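Local atomic coordinates of fusolin (PDB entry 4OW5), a protein that probably binds chitin through a domain of the lytic polysaccharide monooxygenase family, enhances viral virulence and crystallises in vivo into viral spindles. Residues N15-W21 against Q60-D66; V88-C93 against V165-L170; V132-F138 against Y196-I202. All coordinates share one frame; numbering follows the deposited sequence.

Contact 1: residues N15-W21 against Q60-D66; sequences NVQGGFW and QYMFQQD. With EDO (1,2-ethanediol), chain D.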
loop_
_atom_site.group_PDB
_atom_site.type_symbol
_atom_site.label_atom_id
_atom_site.label_comp_id
_atom_site.label_asym_id
_atom_site.label_seq_id
_atom_site.Cartn_x
_atom_site.Cartn_y
_atom_site.Cartn_z
ATOM N N ASN A 15 18.994 -4.141 15.308
ATOM C CA ASN A 15 19.773 -4.357 16.534
ATOM C C ASN A 15 18.882 -4.835 17.677
ATOM O O ASN A 15 19.139 -5.909 18.230
ATOM C CB ASN A 15 20.507 -3.078 16.960
ATOM C CG ASN A 15 21.398 -3.274 18.178
ATOM O OD1 ASN A 15 22.448 -3.872 18.105
ATOM N ND2 ASN A 15 20.949 -2.889 19.329
ATOM N N VAL A 16 17.835 -4.064 18.015
ATOM C CA VAL A 16 17.005 -4.403 19.150
ATOM C C VAL A 16 16.285 -5.737 18.973
ATOM O O VAL A 16 16.179 -6.444 19.935
ATOM C CB VAL A 16 16.009 -3.307 19.588
ATOM C CG1 VAL A 16 16.726 -2.003 19.873
ATOM C CG2 VAL A 16 14.870 -3.116 18.623
ATOM N N GLN A 17 15.849 -6.112 17.773
ATOM C CA GLN A 17 15.140 -7.384 17.591
ATOM C C GLN A 17 15.995 -8.625 17.854
ATOM O O GLN A 17 15.445 -9.702 18.099
ATOM C CB GLN A 17 14.545 -7.470 16.208
ATOM C CG GLN A 17 13.291 -6.648 16.100
ATOM C CD GLN A 17 12.619 -6.827 14.757
ATOM O OE1 GLN A 17 12.693 -7.870 14.131
ATOM N NE2 GLN A 17 11.835 -5.875 14.362
ATOM N N GLY A 18 17.311 -8.473 17.818
ATOM C CA GLY A 18 18.232 -9.527 18.201
ATOM C C GLY A 18 18.217 -10.735 17.304
ATOM O O GLY A 18 17.818 -10.652 16.142
ATOM N N GLY A 19 18.640 -11.859 17.878
ATOM C CA GLY A 19 18.765 -13.126 17.180
ATOM C C GLY A 19 19.992 -13.186 16.282
ATOM O O GLY A 19 20.159 -14.177 15.590
ATOM N N PHE A 20 20.869 -12.158 16.292
ATOM C CA PHE A 20 22.033 -12.058 15.381
ATOM C C PHE A 20 23.370 -12.433 16.049
ATOM O O PHE A 20 24.356 -12.657 15.347
ATOM C CB PHE A 20 22.145 -10.627 14.813
ATOM C CG PHE A 20 22.502 -9.556 15.824
ATOM C CD1 PHE A 20 23.817 -9.346 16.203
ATOM C CD2 PHE A 20 21.520 -8.763 16.397
ATOM C CE1 PHE A 20 24.147 -8.370 17.140
ATOM C CE2 PHE A 20 21.852 -7.783 17.321
ATOM C CZ PHE A 20 23.165 -7.593 17.692
ATOM N N TRP A 21 23.440 -12.443 17.382
ATOM C CA TRP A 21 24.700 -12.824 18.040
ATOM C C TRP A 21 25.030 -14.289 17.807
ATOM O O TRP A 21 26.200 -14.663 17.817
ATOM C CB TRP A 21 24.648 -12.551 19.556
ATOM C CG TRP A 21 24.691 -11.111 19.921
ATOM C CD1 TRP A 21 23.765 -10.422 20.641
ATOM C CD2 TRP A 21 25.729 -10.177 19.599
ATOM N NE1 TRP A 21 24.141 -9.103 20.741
ATOM C CE2 TRP A 21 25.380 -8.944 20.183
ATOM C CE3 TRP A 21 26.909 -10.260 18.854
ATOM C CZ2 TRP A 21 26.142 -7.785 19.986
ATOM C CZ3 TRP A 21 27.702 -9.135 18.729
ATOM C CH2 TRP A 21 27.319 -7.914 19.293
ATOM N N GLN A 60 27.912 -8.882 12.489
ATOM C CA GLN A 60 27.465 -8.525 13.845
ATOM C C GLN A 60 27.894 -7.103 14.178
ATOM O O GLN A 60 27.128 -6.402 14.837
ATOM C CB GLN A 60 27.958 -9.509 14.916
ATOM C CG GLN A 60 27.289 -10.846 14.768
ATOM C CD GLN A 60 27.862 -11.936 15.620
ATOM O OE1 GLN A 60 28.828 -11.747 16.343
ATOM N NE2 GLN A 60 27.262 -13.113 15.530
ATOM N N TYR A 61 29.062 -6.656 13.675
ATOM C CA TYR A 61 29.542 -5.282 13.871
ATOM C C TYR A 61 28.556 -4.285 13.257
ATOM O O TYR A 61 28.289 -3.228 13.833
ATOM C CB TYR A 61 30.935 -5.096 13.265
ATOM C CG TYR A 61 31.492 -3.695 13.363
ATOM C CD1 TYR A 61 31.276 -2.768 12.350
ATOM C CD2 TYR A 61 32.377 -3.349 14.376
ATOM C CE1 TYR A 61 31.836 -1.502 12.399
ATOM C CE2 TYR A 61 32.937 -2.074 14.446
ATOM C CZ TYR A 61 32.698 -1.166 13.432
ATOM O OH TYR A 61 33.288 0.071 13.464
ATOM N N MET A 62 28.011 -4.620 12.098
ATOM C CA MET A 62 27.012 -3.759 11.446
ATOM C C MET A 62 25.779 -3.543 12.370
ATOM O O MET A 62 25.258 -2.429 12.467
ATOM C CB MET A 62 26.617 -4.392 10.100
ATOM C CG MET A 62 25.425 -3.767 9.465
ATOM S SD MET A 62 24.938 -4.481 7.860
ATOM C CE MET A 62 24.854 -6.142 8.259
ATOM N N PHE A 63 25.306 -4.592 13.034
ATOM C CA PHE A 63 24.146 -4.475 13.938
ATOM C C PHE A 63 24.485 -3.809 15.292
ATOM O O PHE A 63 23.711 -2.974 15.804
ATOM C CB PHE A 63 23.551 -5.872 14.220
ATOM C CG PHE A 63 22.604 -6.413 13.186
ATOM C CD1 PHE A 63 22.935 -6.412 11.847
ATOM C CD2 PHE A 63 21.450 -7.063 13.565
ATOM C CE1 PHE A 63 22.062 -6.943 10.895
ATOM C CE2 PHE A 63 20.624 -7.660 12.629
ATOM C CZ PHE A 63 20.903 -7.542 11.297
ATOM N N GLN A 64 25.595 -4.248 15.905
ATOM C CA GLN A 64 26.066 -3.731 17.195
ATOM C C GLN A 64 26.354 -2.257 17.150
ATOM O O GLN A 64 26.136 -1.580 18.156
ATOM C CB GLN A 64 27.342 -4.462 17.629
ATOM C CG GLN A 64 27.897 -4.035 19.014
ATOM C CD GLN A 64 29.389 -4.193 19.186
ATOM O OE1 GLN A 64 30.185 -3.869 18.302
ATOM N NE2 GLN A 64 29.809 -4.518 20.401
ATOM N N GLN A 65 26.855 -1.734 16.016
ATOM C CA GLN A 65 27.222 -0.308 15.910
ATOM C C GLN A 65 26.064 0.541 15.429
ATOM O O GLN A 65 26.278 1.464 14.652
ATOM C CB GLN A 65 28.423 -0.163 14.958
ATOM C CG GLN A 65 29.694 -0.812 15.506
ATOM C CD GLN A 65 30.230 -0.067 16.703
ATOM O OE1 GLN A 65 30.598 1.109 16.630
ATOM N NE2 GLN A 65 30.163 -0.667 17.865
ATOM N N ASP A 66 24.860 0.308 15.955
ATOM C CA ASP A 66 23.665 1.023 15.534
ATOM C C ASP A 66 23.706 2.501 15.923
ATOM O O ASP A 66 22.994 3.254 15.318
ATOM C CB ASP A 66 22.386 0.351 16.068
ATOM C CG ASP A 66 22.192 0.263 17.579
ATOM O OD1 ASP A 66 23.160 0.572 18.342
ATOM O OD2 ASP A 66 21.113 -0.150 17.998
HETATM C C1 EDO D . 21.392 -6.940 21.941
HETATM O O1 EDO D . 22.524 -6.344 21.350
HETATM C C2 EDO D . 20.660 -7.801 20.907
HETATM O O2 EDO D . 19.294 -7.438 20.841
#

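Contact 2: residues V88-C93 against V165-L170; sequences VPNYLC and VTWQQL. With EDO (1,2-ethanediol), chain H.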
loop_
_atom_site.group_PDB
_atom_site.type_symbol
_atom_site.label_atom_id
_atom_site.label_comp_id
_atom_site.label_asym_id
_atom_site.label_seq_id
_atom_site.Cartn_x
_atom_site.Cartn_y
_atom_site.Cartn_z
ATOM N N VAL A 88 29.089 11.022 1.953
ATOM C CA VAL A 88 28.059 9.975 1.798
ATOM C C VAL A 88 27.546 10.016 0.333
ATOM O O VAL A 88 26.396 10.389 0.070
ATOM C CB VAL A 88 26.915 10.083 2.835
ATOM C CG1 VAL A 88 26.006 8.845 2.783
ATOM C CG2 VAL A 88 27.482 10.299 4.223
ATOM N N PRO A 89 28.422 9.624 -0.624
ATOM C CA PRO A 89 28.025 9.634 -2.034
ATOM C C PRO A 89 27.037 8.523 -2.368
ATOM O O PRO A 89 26.214 8.695 -3.256
ATOM C CB PRO A 89 29.350 9.473 -2.767
ATOM C CG PRO A 89 30.222 8.731 -1.830
ATOM C CD PRO A 89 29.838 9.254 -0.472
ATOM N N ASN A 90 27.114 7.384 -1.670
ATOM C CA ASN A 90 26.211 6.274 -1.920
ATOM C C ASN A 90 26.184 5.404 -0.655
ATOM O O ASN A 90 26.828 5.780 0.330
ATOM C CB ASN A 90 26.643 5.531 -3.181
ATOM C CG ASN A 90 28.127 5.331 -3.262
ATOM O OD1 ASN A 90 28.734 4.751 -2.366
ATOM N ND2 ASN A 90 28.763 5.856 -4.293
ATOM N N TYR A 91 25.374 4.341 -0.630
ATOM C CA TYR A 91 25.186 3.504 0.571
ATOM C C TYR A 91 24.736 4.407 1.730
ATOM O O TYR A 91 25.335 4.441 2.814
ATOM C CB TYR A 91 26.458 2.727 0.909
ATOM C CG TYR A 91 26.767 1.634 -0.086
ATOM C CD1 TYR A 91 25.941 0.530 -0.213
ATOM C CD2 TYR A 91 27.838 1.746 -0.964
ATOM C CE1 TYR A 91 26.244 -0.504 -1.089
ATOM C CE2 TYR A 91 28.091 0.762 -1.928
ATOM C CZ TYR A 91 27.315 -0.383 -1.954
ATOM O OH TYR A 91 27.586 -1.429 -2.802
ATOM N N LEU A 92 23.688 5.188 1.463
ATOM C CA LEU A 92 23.185 6.177 2.393
ATOM C C LEU A 92 22.698 5.577 3.720
ATOM O O LEU A 92 22.911 6.208 4.748
ATOM C CB LEU A 92 22.062 7.018 1.767
ATOM C CG LEU A 92 22.510 8.292 1.030
ATOM C CD1 LEU A 92 23.323 7.940 -0.213
ATOM C CD2 LEU A 92 21.307 9.149 0.654
ATOM N N CYS A 93 22.035 4.403 3.720
ATOM C CA CYS A 93 21.544 3.846 4.980
ATOM C C CYS A 93 22.683 3.211 5.792
ATOM O O CYS A 93 22.455 2.897 6.959
ATOM C CB CYS A 93 20.414 2.852 4.734
ATOM S SG CYS A 93 18.960 3.573 3.902
ATOM N N VAL A 165 18.335 4.108 -1.668
ATOM C CA VAL A 165 18.039 5.506 -1.356
ATOM C C VAL A 165 19.221 6.335 -1.873
ATOM O O VAL A 165 20.369 5.993 -1.569
ATOM C CB VAL A 165 17.846 5.707 0.191
ATOM C CG1 VAL A 165 17.845 7.185 0.555
ATOM C CG2 VAL A 165 16.569 5.040 0.685
ATOM N N THR A 166 18.956 7.436 -2.574
ATOM C CA THR A 166 19.989 8.337 -3.107
ATOM C C THR A 166 19.634 9.787 -2.793
ATOM O O THR A 166 18.456 10.091 -2.596
ATOM C CB THR A 166 20.133 8.145 -4.640
ATOM O OG1 THR A 166 18.943 8.579 -5.277
ATOM C CG2 THR A 166 20.464 6.697 -5.037
ATOM N N TRP A 167 20.627 10.690 -2.831
ATOM C CA TRP A 167 20.385 12.109 -2.562
ATOM C C TRP A 167 19.398 12.697 -3.599
ATOM O O TRP A 167 18.550 13.511 -3.218
ATOM C CB TRP A 167 21.689 12.917 -2.484
ATOM C CG TRP A 167 22.524 12.619 -1.286
ATOM C CD1 TRP A 167 23.680 11.895 -1.240
ATOM C CD2 TRP A 167 22.272 13.057 0.057
ATOM N NE1 TRP A 167 24.165 11.863 0.045
ATOM C CE2 TRP A 167 23.304 12.538 0.867
ATOM C CE3 TRP A 167 21.209 13.706 0.673
ATOM C CZ2 TRP A 167 23.371 12.782 2.237
ATOM C CZ3 TRP A 167 21.277 13.949 2.038
ATOM C CH2 TRP A 167 22.372 13.533 2.792
ATOM N N GLN A 168 19.390 12.184 -4.853
ATOM C CA GLN A 168 18.465 12.680 -5.881
ATOM C C GLN A 168 17.017 12.270 -5.593
ATOM O O GLN A 168 16.119 12.853 -6.180
ATOM C CB GLN A 168 18.894 12.239 -7.293
ATOM C CG GLN A 168 20.211 12.878 -7.717
ATOM C CD GLN A 168 21.374 11.912 -7.543
ATOM O OE1 GLN A 168 21.410 11.084 -6.619
ATOM N NE2 GLN A 168 22.345 11.977 -8.433
ATOM N N GLN A 169 16.770 11.292 -4.697
ATOM C CA GLN A 169 15.419 10.903 -4.298
ATOM C C GLN A 169 14.986 11.459 -2.944
ATOM O O GLN A 169 13.921 11.063 -2.486
ATOM C CB GLN A 169 15.311 9.375 -4.212
ATOM C CG GLN A 169 15.451 8.716 -5.567
ATOM C CD GLN A 169 15.495 7.224 -5.363
ATOM O OE1 GLN A 169 16.474 6.679 -4.802
ATOM N NE2 GLN A 169 14.401 6.563 -5.696
ATOM N N LEU A 170 15.767 12.359 -2.328
ATOM C CA LEU A 170 15.504 12.946 -1.020
ATOM C C LEU A 170 15.161 14.447 -1.098
ATOM O O LEU A 170 15.834 15.198 -1.774
ATOM C CB LEU A 170 16.751 12.766 -0.115
ATOM C CG LEU A 170 16.992 11.346 0.374
ATOM C CD1 LEU A 170 18.318 11.257 1.092
ATOM C CD2 LEU A 170 15.816 10.822 1.172
HETATM C C1 EDO H . 18.520 1.896 0.969
HETATM O O1 EDO H . 19.447 2.230 -0.006
HETATM C C2 EDO H . 17.680 0.672 0.585
HETATM O O2 EDO H . 16.456 0.866 1.254
HETATM O O HOH W 1 23.249 9.704 -3.918
HETATM O O HOH W 2 21.975 4.022 -0.738
#

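Contact 3: residues V132-F138 against Y196-I202; sequences VPIEFEF and YRTTVGI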
loop_
_atom_site.group_PDB
_atom_site.type_symbol
_atom_site.label_atom_id
_atom_site.label_comp_id
_atom_site.label_asym_id
_atom_site.label_seq_id
_atom_site.Cartn_x
_atom_site.Cartn_y
_atom_site.Cartn_z
ATOM N N VAL A 132 1.138 15.201 8.140
ATOM C CA VAL A 132 0.920 14.594 9.455
ATOM C C VAL A 132 2.089 14.995 10.341
ATOM O O VAL A 132 3.235 14.631 10.033
ATOM C CB VAL A 132 0.796 13.047 9.382
ATOM C CG1 VAL A 132 0.730 12.432 10.771
ATOM C CG2 VAL A 132 -0.423 12.628 8.578
ATOM N N PRO A 133 1.862 15.724 11.447
ATOM C CA PRO A 133 2.995 16.014 12.341
ATOM C C PRO A 133 3.463 14.783 13.089
ATOM O O PRO A 133 2.642 14.036 13.607
ATOM C CB PRO A 133 2.421 17.025 13.320
ATOM C CG PRO A 133 0.988 16.722 13.369
ATOM C CD PRO A 133 0.601 16.275 11.978
ATOM N N ILE A 134 4.766 14.541 13.106
ATOM C CA ILE A 134 5.324 13.490 13.933
ATOM C C ILE A 134 6.342 14.147 14.843
ATOM O O ILE A 134 7.140 14.962 14.386
ATOM C CB ILE A 134 5.887 12.262 13.180
ATOM C CG1 ILE A 134 7.286 12.461 12.616
ATOM C CG2 ILE A 134 4.902 11.781 12.137
ATOM C CD1 ILE A 134 7.884 11.166 11.989
ATOM N N GLU A 135 6.361 13.743 16.108
ATOM C CA GLU A 135 7.376 14.246 16.991
ATOM C C GLU A 135 8.575 13.285 16.943
ATOM O O GLU A 135 8.561 12.237 17.563
ATOM C CB GLU A 135 6.862 14.465 18.403
ATOM C CG GLU A 135 7.891 15.166 19.263
ATOM C CD GLU A 135 7.524 15.215 20.730
ATOM O OE1 GLU A 135 7.344 14.132 21.337
ATOM O OE2 GLU A 135 7.536 16.328 21.301
ATOM N N PHE A 136 9.598 13.674 16.218
ATOM C CA PHE A 136 10.838 12.942 16.107
ATOM C C PHE A 136 11.510 12.824 17.451
ATOM O O PHE A 136 11.532 13.795 18.208
ATOM C CB PHE A 136 11.827 13.626 15.132
ATOM C CG PHE A 136 11.582 13.336 13.682
ATOM C CD1 PHE A 136 12.216 12.282 13.058
ATOM C CD2 PHE A 136 10.728 14.133 12.933
ATOM C CE1 PHE A 136 12.015 12.027 11.705
ATOM C CE2 PHE A 136 10.505 13.861 11.582
ATOM C CZ PHE A 136 11.172 12.828 10.973
ATOM N N GLU A 137 12.078 11.657 17.737
ATOM C CA GLU A 137 12.916 11.434 18.914
ATOM C C GLU A 137 14.215 10.813 18.438
ATOM O O GLU A 137 14.212 9.769 17.762
ATOM C CB GLU A 137 12.221 10.552 19.983
ATOM C CG GLU A 137 12.987 10.549 21.294
ATOM C CD GLU A 137 12.525 9.555 22.342
ATOM O OE1 GLU A 137 12.495 8.346 22.029
ATOM O OE2 GLU A 137 12.277 9.969 23.498
ATOM N N PHE A 138 15.311 11.513 18.665
ATOM C CA PHE A 138 16.646 11.038 18.351
ATOM C C PHE A 138 17.356 10.795 19.696
ATOM O O PHE A 138 17.394 11.683 20.561
ATOM C CB PHE A 138 17.381 12.021 17.452
ATOM C CG PHE A 138 18.651 11.436 16.893
ATOM C CD1 PHE A 138 19.836 11.507 17.604
ATOM C CD2 PHE A 138 18.659 10.793 15.659
ATOM C CE1 PHE A 138 20.997 10.907 17.114
ATOM C CE2 PHE A 138 19.837 10.265 15.142
ATOM C CZ PHE A 138 20.998 10.305 15.888
ATOM N N TYR A 196 16.854 14.303 21.728
ATOM C CA TYR A 196 16.559 15.379 20.804
ATOM C C TYR A 196 15.153 15.125 20.321
ATOM O O TYR A 196 14.890 14.027 19.830
ATOM C CB TYR A 196 17.505 15.428 19.630
ATOM C CG TYR A 196 18.920 15.807 19.975
ATOM C CD1 TYR A 196 19.292 17.131 20.070
ATOM C CD2 TYR A 196 19.918 14.848 20.038
ATOM C CE1 TYR A 196 20.605 17.496 20.345
ATOM C CE2 TYR A 196 21.231 15.193 20.334
ATOM C CZ TYR A 196 21.568 16.519 20.517
ATOM O OH TYR A 196 22.872 16.842 20.779
ATOM N N ARG A 197 14.241 16.085 20.501
ATOM C CA ARG A 197 12.858 15.969 20.018
ATOM C C ARG A 197 12.420 17.177 19.252
ATOM O O ARG A 197 12.660 18.284 19.698
ATOM C CB ARG A 197 11.852 15.795 21.138
ATOM C CG ARG A 197 11.855 14.507 21.850
ATOM C CD ARG A 197 10.570 14.349 22.660
ATOM N NE ARG A 197 10.304 15.443 23.599
ATOM C CZ ARG A 197 10.602 15.458 24.904
ATOM N NH1 ARG A 197 11.202 14.423 25.470
ATOM N NH2 ARG A 197 10.287 16.508 25.651
ATOM N N THR A 198 11.687 16.974 18.165
ATOM C CA THR A 198 11.131 18.063 17.361
ATOM C C THR A 198 9.915 17.546 16.585
ATOM O O THR A 198 9.906 16.392 16.210
ATOM C CB THR A 198 12.214 18.639 16.397
ATOM O OG1 THR A 198 11.790 19.896 15.902
ATOM C CG2 THR A 198 12.549 17.715 15.227
ATOM N N THR A 199 8.940 18.405 16.301
ATOM C CA THR A 199 7.795 18.081 15.468
ATOM C C THR A 199 8.065 18.591 14.081
ATOM O O THR A 199 8.405 19.768 13.895
ATOM C CB THR A 199 6.490 18.645 16.035
ATOM O OG1 THR A 199 6.268 18.035 17.298
ATOM C CG2 THR A 199 5.279 18.335 15.144
ATOM N N VAL A 200 7.851 17.713 13.094
ATOM C CA VAL A 200 7.957 18.031 11.676
ATOM C C VAL A 200 6.687 17.559 11.036
ATOM O O VAL A 200 6.203 16.477 11.398
ATOM C CB VAL A 200 9.197 17.365 11.021
ATOM C CG1 VAL A 200 9.323 17.755 9.550
ATOM C CG2 VAL A 200 10.457 17.710 11.779
ATOM N N GLY A 201 6.152 18.363 10.115
ATOM C CA GLY A 201 4.995 17.994 9.334
ATOM C C GLY A 201 5.493 17.077 8.246
ATOM O O GLY A 201 6.362 17.466 7.478
ATOM N N ILE A 202 5.034 15.845 8.232
ATOM C CA ILE A 202 5.465 14.857 7.228
ATOM C C ILE A 202 4.492 14.860 6.078
ATOM O O ILE A 202 3.319 14.590 6.315
ATOM C CB ILE A 202 5.554 13.451 7.865
ATOM C CG1 ILE A 202 6.471 13.470 9.112
ATOM C CG2 ILE A 202 6.036 12.418 6.838
ATOM C CD1 ILE A 202 7.931 13.870 8.840
HETATM O O HOH W 3 9.185 18.413 23.210
HETATM O O HOH W 4 10.888 11.490 25.027
#

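Contact 1: residues N15-W21 against Q60-D66
The Phe20 ring carries Phe63 CB squarely over one face: the carbon stands 3.8 Å from the ring centroid and 7° off the normal, a CH-pi contact. Gln60 CG comes to the edge of that ring. A chi1 of 67° sets the Phe20 ring between its own backbone N and carbonyl carbon, turned to Phe63; the two rings form an oblique pair, planes 55° apart, whose closest atoms are Phe20 CD2 and Phe63 CD2 at 3.3 Å. Phe20 CE1 lies over the centre of one Trp21 face, 3.2 Å above the plane. At the indole edge is Gln60 OE1, 3.5 Å from CE3, and also ethanediol, probably from the crystallisation liquor: NE1 bonds fairly straight to its O1, while its O2 bonds to Asn15 O. The extended Gln60 chain brings NE2 to Phe20 O at 2.9 Å, a weak, bent bond. Helices 10-17 and 52-64 are thus joined near their ends, and Tyr38 of helix 32-47 also touches Phe20. The chemistry is mixed: the buried phenylalanine pair gives apolar packing, the weak Gln60 bond adds little direction, and the charge of buried Asp66, beside Asn15, is answered by Arg12.

Contact 2: residues V88-C93 against V165-L170
Leu92 CD2 sits over the five-membered ring of Trp167, 3.9 Å from its centroid and only 5° off the normal, which defines a CH-pi contact on one indole face. The same methyl meets Leu170 CD1 tip to tip at 3.7 Å and Val165 CG1 at 4.0 Å, so one branch of the leucine fills the angle between three side chains. The other branch, CD1, lies against Val165 O. In the plane of the indole, NE1 donates to Val88 O at 2.7 Å, with an N-H...O angle of 153° and the donor nearly in line with the carbonyl bond. Trp167 CG stands opposite its carbonyl carbon (chi1 -70°), which swings the indole toward Val88, and the bond at the ring edge restrains its rotation while the leucine presses on its face.

The second shell is water and backbone. One water accepts from Trp167 N and donates to Pro89 O; another accepts from Leu92 N and donates to Val165 O at 2.7 Å, so both bridge the two segments. Trp167 begins the short 3-10 turn 167-169, which closes with Leu170 N bonded to Trp167 O. Ethanediol, probably from the crystallisation liquor, accepts from Val165 N and touches Cys93 SG.

Farther out, the disulfide from Cys93 to Cys228 ties the first loop to strand 223-234. Tyr152 and Tyr212 meet Trp167 edge-to-face from strands 147-154 and 209-217. The contact therefore fastens the loop after helix 80-87 to the turn leading into strand 170-176, beside the mixed sheet.

Contact 3: residues V132-F138 against Y196-I202
Val132 and Ile202 form one end of an antiparallel beta pairing that runs to Phe138 and Tyr196 in the fibronectin type III-like beta-sandwich of the monooxygenase domain. Eight backbone bonds join the strands; the Phe138-Tyr196 pair is the straightest, both N-H...O angles being 175°. Ile134, Phe136, Val200 and Ile202 share the tightly packed face. With chi1 at 81°, Ile134 CG1 stands between its backbone N and carbonyl carbon and meets Ile202 CG1 at 3.7 Å; its CD1 lies over the Phe136 ring, toward the rim. Ile202 CD1 approaches the edge of that ring, 3.8 Å from CE2. Ile151 and Leu211 pack against this face. Tyr196 continues it, its side chain about 6 Å from that of His144, a copper- or zinc-binding residue whose metal is absent from this chain.

On the other face Pro133 CB still touches Thr199 CG2 at 3.6 Å, but Arg197 and Thr199 are partly exposed. Glu135, salt-bridged to Arg184, has a long second bridge, OE2 to Arg197 NE at 3.7 Å, spanned by water. Ser187 bonds Glu137 OE2 and Gln182 O bonds Arg197 NH1; another water donates to Glu137 OE2 at 2.6 Å and accepts from Arg197 NH1.

From the N terminus, after strand 2-6 the chain passes through helix 10-17 and returns at the end of helix 52-64, where contact 1 closes a loop of 38 largely helical residues. Contact 2 opens after helix 80-87, but before its second segment arrives the chain has laid down strand 131-140, the first half of contact 3. Segment 165-170 then completes contact 2 and strand 194-203 completes contact 3, so these two cross while contact 1 stands in series before both. Contact 1 joins helices, contact 2 secures loops beside the mixed sheet, and contact 3 pairs the two inner strands of the four-stranded antiparallel sheet. Contacts 1 and 3 also touch the second subunit.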